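Local coordinates for putative rhamnosidase (Streptomyces avermitilis, PDB 3W5M), which hydrolyses terminal non-reducing alpha-L-rhamnose residues from alpha-L-rhamnosides such as citrus flavonoids and gum arabic, and binds L-rhamnose through a calcium-dependent carbohydrate-binding module, at residues I141-G146 with S259-P264; W158-V163 with S276-A281; V184-A189 with N220-S225. One frame throughout, in Å; residues are numbered along the deposited sequence. Where two conformers were deposited one is given.

Overall arrangement
All three contacts belong to CBM67, the rhamnose-binding module of this multidomain enzyme, and illustrate how a beta-sandwich ties distant pieces of sequence together. Contacts 1 and 2 touch, their centres about 9 Å apart; contact 3 lies about 12 Å from contact 2 and 16 Å from contact 1, centre to centre. All reach one antiparallel five-stranded sheet, ordered 189-193, 181-186, 218-227, 156-165, 258-260. Along the chain contacts 1 and 2 interleave, whereas both segments of contact 3 fall between the halves of each. Contact 3 thus joins two strands of the sheet, contact 1 ties the loop after strand 139-142 to edge strand 258-260, and contact 2 packs the 276-281 loop on the neighbouring strand 156-165.

Contact 1: residues I141-G146 with S259-P264; sequences IWFPEG and STDHEP
Ser259, in strand 258-260, meets Phe143 at the edge of its ring. The hydroxyl OG lies near the ring plane, 3.3 Å from Phe143 CD1, while its hydrogen bond goes to the backbone O of Trp158 on the neighbouring strand. Its contact with the phenylalanine is packing against the ring edge. CB of Ser259 also approaches Pro144 CD, more distantly. At Thr260 the backbone does the touching: its carbonyl carbon comes 3.5 Å from Phe143 CD1, and the side chain turns away from the ring. Asp261, just past the strand, lies over the ring. Its CB sits above the middle of the Phe143 face, 3.8 Å from the ring centroid and only 5° off the normal, a CH-pi contact. Beyond it the carboxylate stacks on the ring, the two planes 12° apart, with Asp261 CG 3.5 Å from Phe143 CZ. A chi1 of 61° tucks Asp261 CG between its own backbone N and carbonyl carbon, folding the carboxylate back over the ring. Pro144 CD lies against the opposite face, toward the rim. An alanine in place of Phe143 is likely to open a gap between Pro144 and Asp261 and leave the carboxylate without the surface it lies on. Within 141-146, Trp142 NE1 donates to Glu145 OE2 at 2.9 Å, a bent bond that uses the anti lone pair; the same oxygen forms a salt bridge with Arg157. Glu145 N returns to Phe143 O around Pro144, the centre of an inverse gamma turn. The Phe143 ring thus packs between Pro144 and Asp261 at the edge of the CBM67 beta-sandwich, joining the loop after strand 139-142 to the end of strand 258-260.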
# COMPACT_ATOMS: atom_id res chain seq x y z
N ILE A 141 -21.00 -20.39 -31.19
CA ILE A 141 -21.10 -21.20 -32.40
C ILE A 141 -19.86 -22.05 -32.64
O ILE A 141 -18.77 -21.76 -32.10
CB ILE A 141 -21.44 -20.36 -33.67
CG1 ILE A 141 -20.36 -19.33 -33.99
CG2 ILE A 141 -22.76 -19.67 -33.50
CD1 ILE A 141 -20.49 -18.78 -35.40
N TRP A 142 -20.04 -23.12 -33.42
CA TRP A 142 -18.93 -23.95 -33.85
C TRP A 142 -19.27 -24.54 -35.20
O TRP A 142 -20.34 -24.27 -35.74
CB TRP A 142 -18.68 -25.07 -32.80
CG TRP A 142 -17.37 -25.71 -32.92
CD1 TRP A 142 -17.13 -27.03 -33.25
CD2 TRP A 142 -16.09 -25.12 -32.67
NE1 TRP A 142 -15.78 -27.27 -33.23
CE2 TRP A 142 -15.11 -26.13 -32.89
CE3 TRP A 142 -15.66 -23.83 -32.30
CZ2 TRP A 142 -13.73 -25.90 -32.76
CZ3 TRP A 142 -14.27 -23.60 -32.16
CH2 TRP A 142 -13.33 -24.64 -32.39
N PHE A 143 -18.36 -25.34 -35.74
CA PHE A 143 -18.67 -26.16 -36.90
C PHE A 143 -19.76 -27.20 -36.52
O PHE A 143 -19.78 -27.69 -35.37
CB PHE A 143 -17.40 -26.83 -37.43
CG PHE A 143 -17.65 -27.65 -38.67
CD1 PHE A 143 -17.68 -27.05 -39.92
CD2 PHE A 143 -17.97 -29.01 -38.56
CE1 PHE A 143 -17.95 -27.80 -41.06
CE2 PHE A 143 -18.27 -29.76 -39.70
CZ PHE A 143 -18.25 -29.16 -40.95
N PRO A 144 -20.67 -27.53 -37.47
CA PRO A 144 -21.73 -28.50 -37.15
C PRO A 144 -21.18 -29.92 -37.08
O PRO A 144 -21.31 -30.69 -38.03
CB PRO A 144 -22.72 -28.35 -38.32
CG PRO A 144 -21.88 -27.82 -39.45
CD PRO A 144 -20.93 -26.86 -38.76
N GLU A 145 -20.54 -30.22 -35.96
CA GLU A 145 -20.06 -31.58 -35.66
C GLU A 145 -20.53 -31.93 -34.23
O GLU A 145 -20.19 -31.23 -33.28
CB GLU A 145 -18.54 -31.69 -35.80
CG GLU A 145 -17.76 -30.61 -35.08
CD GLU A 145 -16.28 -30.54 -35.46
OE1 GLU A 145 -15.77 -31.44 -36.17
OE2 GLU A 145 -15.60 -29.58 -35.04
N GLY A 146 -21.34 -32.97 -34.11
CA GLY A 146 -21.89 -33.38 -32.81
C GLY A 146 -22.53 -32.28 -31.96
O GLY A 146 -23.37 -31.50 -32.42
N SER A 259 -19.38 -22.11 -41.97
CA SER A 259 -18.23 -22.73 -41.34
C SER A 259 -17.63 -23.86 -42.17
O SER A 259 -18.34 -24.48 -42.96
CB SER A 259 -18.60 -23.25 -39.94
OG SER A 259 -17.41 -23.79 -39.33
N THR A 260 -16.34 -24.13 -41.98
CA THR A 260 -15.74 -25.32 -42.60
C THR A 260 -14.78 -26.02 -41.67
O THR A 260 -14.21 -25.37 -40.80
CB THR A 260 -15.04 -25.02 -43.94
OG1 THR A 260 -14.75 -26.25 -44.61
CG2 THR A 260 -13.75 -24.20 -43.73
N ASP A 261 -14.63 -27.34 -41.86
CA ASP A 261 -13.69 -28.16 -41.09
C ASP A 261 -12.43 -28.62 -41.84
O ASP A 261 -11.69 -29.46 -41.32
CB ASP A 261 -14.40 -29.38 -40.48
CG ASP A 261 -15.02 -30.33 -41.54
OD1 ASP A 261 -15.11 -29.97 -42.74
OD2 ASP A 261 -15.45 -31.45 -41.17
N HIS A 262 -12.20 -28.11 -43.05
CA HIS A 262 -10.95 -28.40 -43.79
C HIS A 262 -10.29 -27.07 -44.03
O HIS A 262 -10.96 -26.13 -44.50
CB HIS A 262 -11.24 -29.07 -45.14
CG HIS A 262 -12.06 -30.31 -45.04
ND1 HIS A 262 -11.56 -31.49 -44.52
CD2 HIS A 262 -13.35 -30.56 -45.37
CE1 HIS A 262 -12.51 -32.41 -44.54
NE2 HIS A 262 -13.61 -31.87 -45.05
N GLU A 263 -9.00 -26.97 -43.70
CA GLU A 263 -8.25 -25.75 -43.91
C GLU A 263 -8.52 -25.13 -45.30
O GLU A 263 -8.28 -25.78 -46.33
CB GLU A 263 -6.77 -25.96 -43.71
CG GLU A 263 -6.04 -24.63 -43.71
CD GLU A 263 -4.54 -24.77 -43.62
OE1 GLU A 263 -4.08 -25.79 -43.05
OE2 GLU A 263 -3.83 -23.86 -44.10
N PRO A 264 -9.06 -23.90 -45.34
CA PRO A 264 -9.38 -23.33 -46.66
C PRO A 264 -8.15 -22.81 -47.44
O PRO A 264 -7.09 -22.58 -46.86
CB PRO A 264 -10.36 -22.19 -46.33
CG PRO A 264 -10.09 -21.84 -44.91
CD PRO A 264 -9.55 -23.06 -44.23

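Contact 2: residues W158-V163 with S276-A281; sequences WFRRTV and SGWPAA
Arg160 and Trp278 cross at about a right angle, the guanidinium plane standing 87° from the indole plane. Contact is made by the aliphatic part of the arginine: CG lies 3.6 Å from Trp278 CZ3, and CD comes equally near Trp278 CH2. The approach to the six-membered ring is oblique, neither squarely over its face nor at its edge. A bend at chi3 (50°) turns the Arg160 chain after these methylenes, and its charged end is taken up by the loop before Trp278: NE forms a salt bridge with Asp275, and NH1 donates to the carbonyls of Trp268 and Glu270. The outer corner of the indole also reaches the strand itself. Trp278 CH2 packs 4.1 Å from Trp158 CB, whereas the indole of Trp158 leads off elsewhere, meeting Trp268 edge-to-face. The carbonyl carbon of Phe159 lies in the indole plane, 4.0 Å from Trp278 CZ3.

Phe159 itself points to the other side of the strand, where the methyl of Ala281 approaches the edge of its ring, with CB 4.2 Å from Phe159 CD2. Residues 278-281 run at 91° to 158-160, with Trp278 and Ala281 meeting side chains on different sides of the strand. Chemically, the side-chain contacts are apolar, and polarity enters through the tip of Arg160: aliphatic methylenes meet the tryptophan, while the bonds of that tip to Trp268, Glu270 and Asp275 probably fix where those methylenes lie.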
# COMPACT_ATOMS: atom_id res chain seq x y z
N TRP A 158 -13.05 -22.90 -39.25
CA TRP A 158 -13.01 -21.60 -39.95
C TRP A 158 -14.43 -21.12 -40.19
O TRP A 158 -15.35 -21.94 -40.44
CB TRP A 158 -12.24 -21.77 -41.27
CG TRP A 158 -10.78 -22.12 -41.05
CD1 TRP A 158 -9.74 -21.24 -40.96
CD2 TRP A 158 -10.21 -23.43 -40.85
NE1 TRP A 158 -8.56 -21.91 -40.74
CE2 TRP A 158 -8.83 -23.26 -40.65
CE3 TRP A 158 -10.75 -24.73 -40.83
CZ2 TRP A 158 -7.96 -24.34 -40.44
CZ3 TRP A 158 -9.90 -25.80 -40.60
CH2 TRP A 158 -8.51 -25.60 -40.40
N PHE A 159 -14.63 -19.80 -40.13
CA PHE A 159 -15.96 -19.18 -40.17
C PHE A 159 -15.91 -17.91 -40.99
O PHE A 159 -14.94 -17.14 -40.87
CB PHE A 159 -16.41 -18.80 -38.77
CG PHE A 159 -16.43 -19.98 -37.82
CD1 PHE A 159 -15.25 -20.39 -37.22
CD2 PHE A 159 -17.60 -20.71 -37.59
CE1 PHE A 159 -15.22 -21.50 -36.37
CE2 PHE A 159 -17.58 -21.82 -36.73
CZ PHE A 159 -16.40 -22.20 -36.14
N ARG A 160 -16.98 -17.70 -41.75
CA ARG A 160 -17.16 -16.48 -42.54
C ARG A 160 -18.57 -15.94 -42.44
O ARG A 160 -19.53 -16.71 -42.32
CB ARG A 160 -16.88 -16.77 -44.03
CG ARG A 160 -15.41 -16.90 -44.39
CD ARG A 160 -15.20 -17.27 -45.87
NE ARG A 160 -15.95 -16.42 -46.81
CZ ARG A 160 -15.47 -15.30 -47.35
NH1 ARG A 160 -14.24 -14.89 -47.06
NH2 ARG A 160 -16.22 -14.60 -48.20
N ARG A 161 -18.68 -14.62 -42.53
CA ARG A 161 -19.98 -13.98 -42.69
C ARG A 161 -19.81 -12.66 -43.41
O ARG A 161 -18.94 -11.86 -43.11
CB ARG A 161 -20.72 -13.76 -41.37
CG ARG A 161 -22.16 -13.32 -41.57
CD ARG A 161 -22.96 -13.22 -40.28
NE ARG A 161 -24.22 -12.52 -40.50
CZ ARG A 161 -25.13 -12.32 -39.55
NH1 ARG A 161 -24.92 -12.76 -38.32
NH2 ARG A 161 -26.25 -11.68 -39.86
N THR A 162 -20.65 -12.47 -44.42
CA THR A 162 -20.71 -11.18 -45.10
C THR A 162 -21.98 -10.49 -44.66
O THR A 162 -23.07 -11.05 -44.83
CB THR A 162 -20.67 -11.34 -46.63
OG1 THR A 162 -19.43 -11.94 -46.99
CG2 THR A 162 -20.80 -9.96 -47.31
N VAL A 163 -21.83 -9.28 -44.11
CA VAL A 163 -22.95 -8.48 -43.58
C VAL A 163 -23.02 -7.09 -44.20
O VAL A 163 -21.98 -6.46 -44.45
CB VAL A 163 -22.88 -8.32 -42.04
CG1 VAL A 163 -23.37 -9.58 -41.36
CG2 VAL A 163 -21.48 -7.92 -41.56
N SER A 276 -19.61 -20.77 -50.81
CA SER A 276 -20.97 -21.24 -51.05
C SER A 276 -21.16 -22.74 -50.72
O SER A 276 -22.27 -23.15 -50.39
CB SER A 276 -21.48 -20.86 -52.46
OG SER A 276 -20.79 -21.57 -53.45
N GLY A 277 -20.07 -23.51 -50.73
CA GLY A 277 -20.09 -24.93 -50.34
C GLY A 277 -19.89 -25.22 -48.86
O GLY A 277 -19.90 -26.38 -48.44
N TRP A 278 -19.70 -24.17 -48.05
CA TRP A 278 -19.49 -24.32 -46.58
C TRP A 278 -20.88 -24.46 -45.92
O TRP A 278 -21.79 -23.70 -46.24
CB TRP A 278 -18.82 -23.05 -46.01
CG TRP A 278 -17.35 -22.83 -46.33
CD1 TRP A 278 -16.62 -23.36 -47.36
CD2 TRP A 278 -16.46 -21.99 -45.60
NE1 TRP A 278 -15.33 -22.91 -47.31
CE2 TRP A 278 -15.20 -22.05 -46.24
CE3 TRP A 278 -16.61 -21.16 -44.46
CZ2 TRP A 278 -14.09 -21.34 -45.78
CZ3 TRP A 278 -15.51 -20.46 -43.98
CH2 TRP A 278 -14.25 -20.56 -44.64
N PRO A 279 -21.05 -25.42 -44.99
CA PRO A 279 -22.31 -25.51 -44.26
C PRO A 279 -22.51 -24.34 -43.31
O PRO A 279 -21.54 -23.64 -42.97
CB PRO A 279 -22.15 -26.78 -43.42
CG PRO A 279 -20.68 -27.04 -43.37
CD PRO A 279 -20.10 -26.48 -44.62
N ALA A 280 -23.74 -24.12 -42.87
CA ALA A 280 -24.01 -23.12 -41.84
C ALA A 280 -23.32 -23.51 -40.53
O ALA A 280 -23.25 -24.70 -40.19
CB ALA A 280 -25.51 -22.99 -41.59
N ALA A 281 -22.80 -22.52 -39.80
CA ALA A 281 -22.32 -22.74 -38.45
C ALA A 281 -23.47 -23.26 -37.58
O ALA A 281 -24.65 -22.96 -37.84
CB ALA A 281 -21.74 -21.46 -37.86

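Contact 3: residues V184-A189 with N220-S225; sequences VSVDGA and NTLAVS
Val184 and Val224 face one another in an antiparallel strand pair of the CBM67 beta-sandwich, strand 181-186 running beside strand 218-227 at 165°. On the face carrying Val184, Val186, Leu222 and Val224 the packing is close and wholly apolar: CG2 of Val184 meets Val224 CG2 at 3.6 Å, and Val186 lies alongside Leu222, both pointing the same way. Val224 reaches on to Trp236, and Leu222 to Leu240, of strand 235-244 in the opposing sheet, placing this face in the sandwich core. Between these two non-hydrogen-bonded pairs, Ser185 and Ala223 form a hydrogen-bonded pair, with Ser185 N 2.9 Å from Ala223 O and Ala223 N 3.1 Å from Ser185 O.

The face carrying Ser185 and Ala223 holds a water. It accepts from Ser185 OG at 2.8 Å and from Gly188 N, and donates to Thr221 O, bridging the strand to the type I' turn of Val186-Ala189. A chi1 of 65° sets Ser185 OG beside both Ala223 CB and the water, and Arg269 also donates to that hydroxyl. In the turn, a CB on Gly188 would be jammed against the preceding carbonyl O.

Asp187 is held by three bonds: its N donates to Thr221 O, while His216 engages OD2. Its other carboxylate oxygen, OD1, takes Thr221 N at 2.8 Å in a nearly straight bond of 173°, met almost along the C-O axis.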
# COMPACT_ATOMS: atom_id res chain seq x y z
N VAL A 184 -9.62 -13.07 -35.59
CA VAL A 184 -10.70 -12.46 -36.33
C VAL A 184 -10.18 -11.34 -37.25
O VAL A 184 -9.25 -10.61 -36.87
CB VAL A 184 -11.85 -11.99 -35.39
CG1 VAL A 184 -11.30 -11.12 -34.26
CG2 VAL A 184 -12.93 -11.29 -36.17
N SER A 185 -10.77 -11.26 -38.44
CA SER A 185 -10.45 -10.25 -39.45
C SER A 185 -11.69 -9.57 -40.00
O SER A 185 -12.79 -10.15 -40.00
CB SER A 185 -9.62 -10.88 -40.57
OG SER A 185 -10.37 -11.86 -41.28
N VAL A 186 -11.51 -8.34 -40.48
CA VAL A 186 -12.51 -7.64 -41.27
C VAL A 186 -11.93 -7.27 -42.65
O VAL A 186 -10.85 -6.68 -42.73
CB VAL A 186 -13.00 -6.36 -40.57
CG1 VAL A 186 -14.16 -5.77 -41.37
CG2 VAL A 186 -13.45 -6.65 -39.13
N ASP A 187 -12.66 -7.62 -43.71
CA ASP A 187 -12.26 -7.44 -45.12
C ASP A 187 -10.82 -7.89 -45.40
O ASP A 187 -10.11 -7.28 -46.22
CB ASP A 187 -12.51 -6.00 -45.61
CG ASP A 187 -13.99 -5.74 -45.98
OD1 ASP A 187 -14.85 -6.66 -45.93
OD2 ASP A 187 -14.30 -4.58 -46.33
N GLY A 188 -10.40 -8.95 -44.71
CA GLY A 188 -9.05 -9.50 -44.86
C GLY A 188 -8.01 -8.96 -43.89
O GLY A 188 -6.89 -9.47 -43.84
N ALA A 189 -8.33 -7.95 -43.10
CA ALA A 189 -7.34 -7.45 -42.15
C ALA A 189 -7.62 -7.96 -40.74
O ALA A 189 -8.70 -7.71 -40.21
CB ALA A 189 -7.30 -5.93 -42.19
N ASN A 220 -19.47 -6.09 -45.67
CA ASN A 220 -18.18 -6.23 -44.99
C ASN A 220 -18.08 -7.73 -44.74
O ASN A 220 -19.09 -8.34 -44.36
CB ASN A 220 -18.18 -5.58 -43.60
CG ASN A 220 -18.24 -4.07 -43.63
OD1 ASN A 220 -17.36 -3.41 -43.07
ND2 ASN A 220 -19.30 -3.50 -44.21
N THR A 221 -16.90 -8.31 -44.93
CA THR A 221 -16.68 -9.73 -44.70
C THR A 221 -15.93 -9.94 -43.40
O THR A 221 -14.85 -9.40 -43.20
CB THR A 221 -15.92 -10.33 -45.88
OG1 THR A 221 -16.68 -10.14 -47.08
CG2 THR A 221 -15.67 -11.83 -45.66
N LEU A 222 -16.54 -10.68 -42.48
CA LEU A 222 -15.91 -11.01 -41.20
C LEU A 222 -15.47 -12.45 -41.35
O LEU A 222 -16.16 -13.26 -41.99
CB LEU A 222 -16.94 -10.89 -40.05
CG LEU A 222 -17.81 -9.62 -40.13
CD1 LEU A 222 -18.90 -9.63 -39.08
CD2 LEU A 222 -16.92 -8.39 -39.95
N ALA A 223 -14.30 -12.76 -40.80
CA ALA A 223 -13.78 -14.12 -40.87
C ALA A 223 -13.08 -14.45 -39.58
O ALA A 223 -12.37 -13.62 -38.99
CB ALA A 223 -12.83 -14.26 -42.07
N VAL A 224 -13.25 -15.69 -39.13
CA VAL A 224 -12.74 -16.05 -37.81
C VAL A 224 -12.19 -17.44 -37.96
O VAL A 224 -12.85 -18.28 -38.54
CB VAL A 224 -13.90 -16.05 -36.77
CG1 VAL A 224 -13.48 -16.70 -35.46
CG2 VAL A 224 -14.34 -14.64 -36.48
N SER A 225 -10.98 -17.66 -37.48
CA SER A 225 -10.51 -19.03 -37.15
C SER A 225 -10.63 -19.21 -35.64
O SER A 225 -10.48 -18.26 -34.89
CB SER A 225 -9.07 -19.27 -37.63
OG SER A 225 -8.16 -18.42 -36.94
O HOH W 1 -12.13 -10.69 -43.13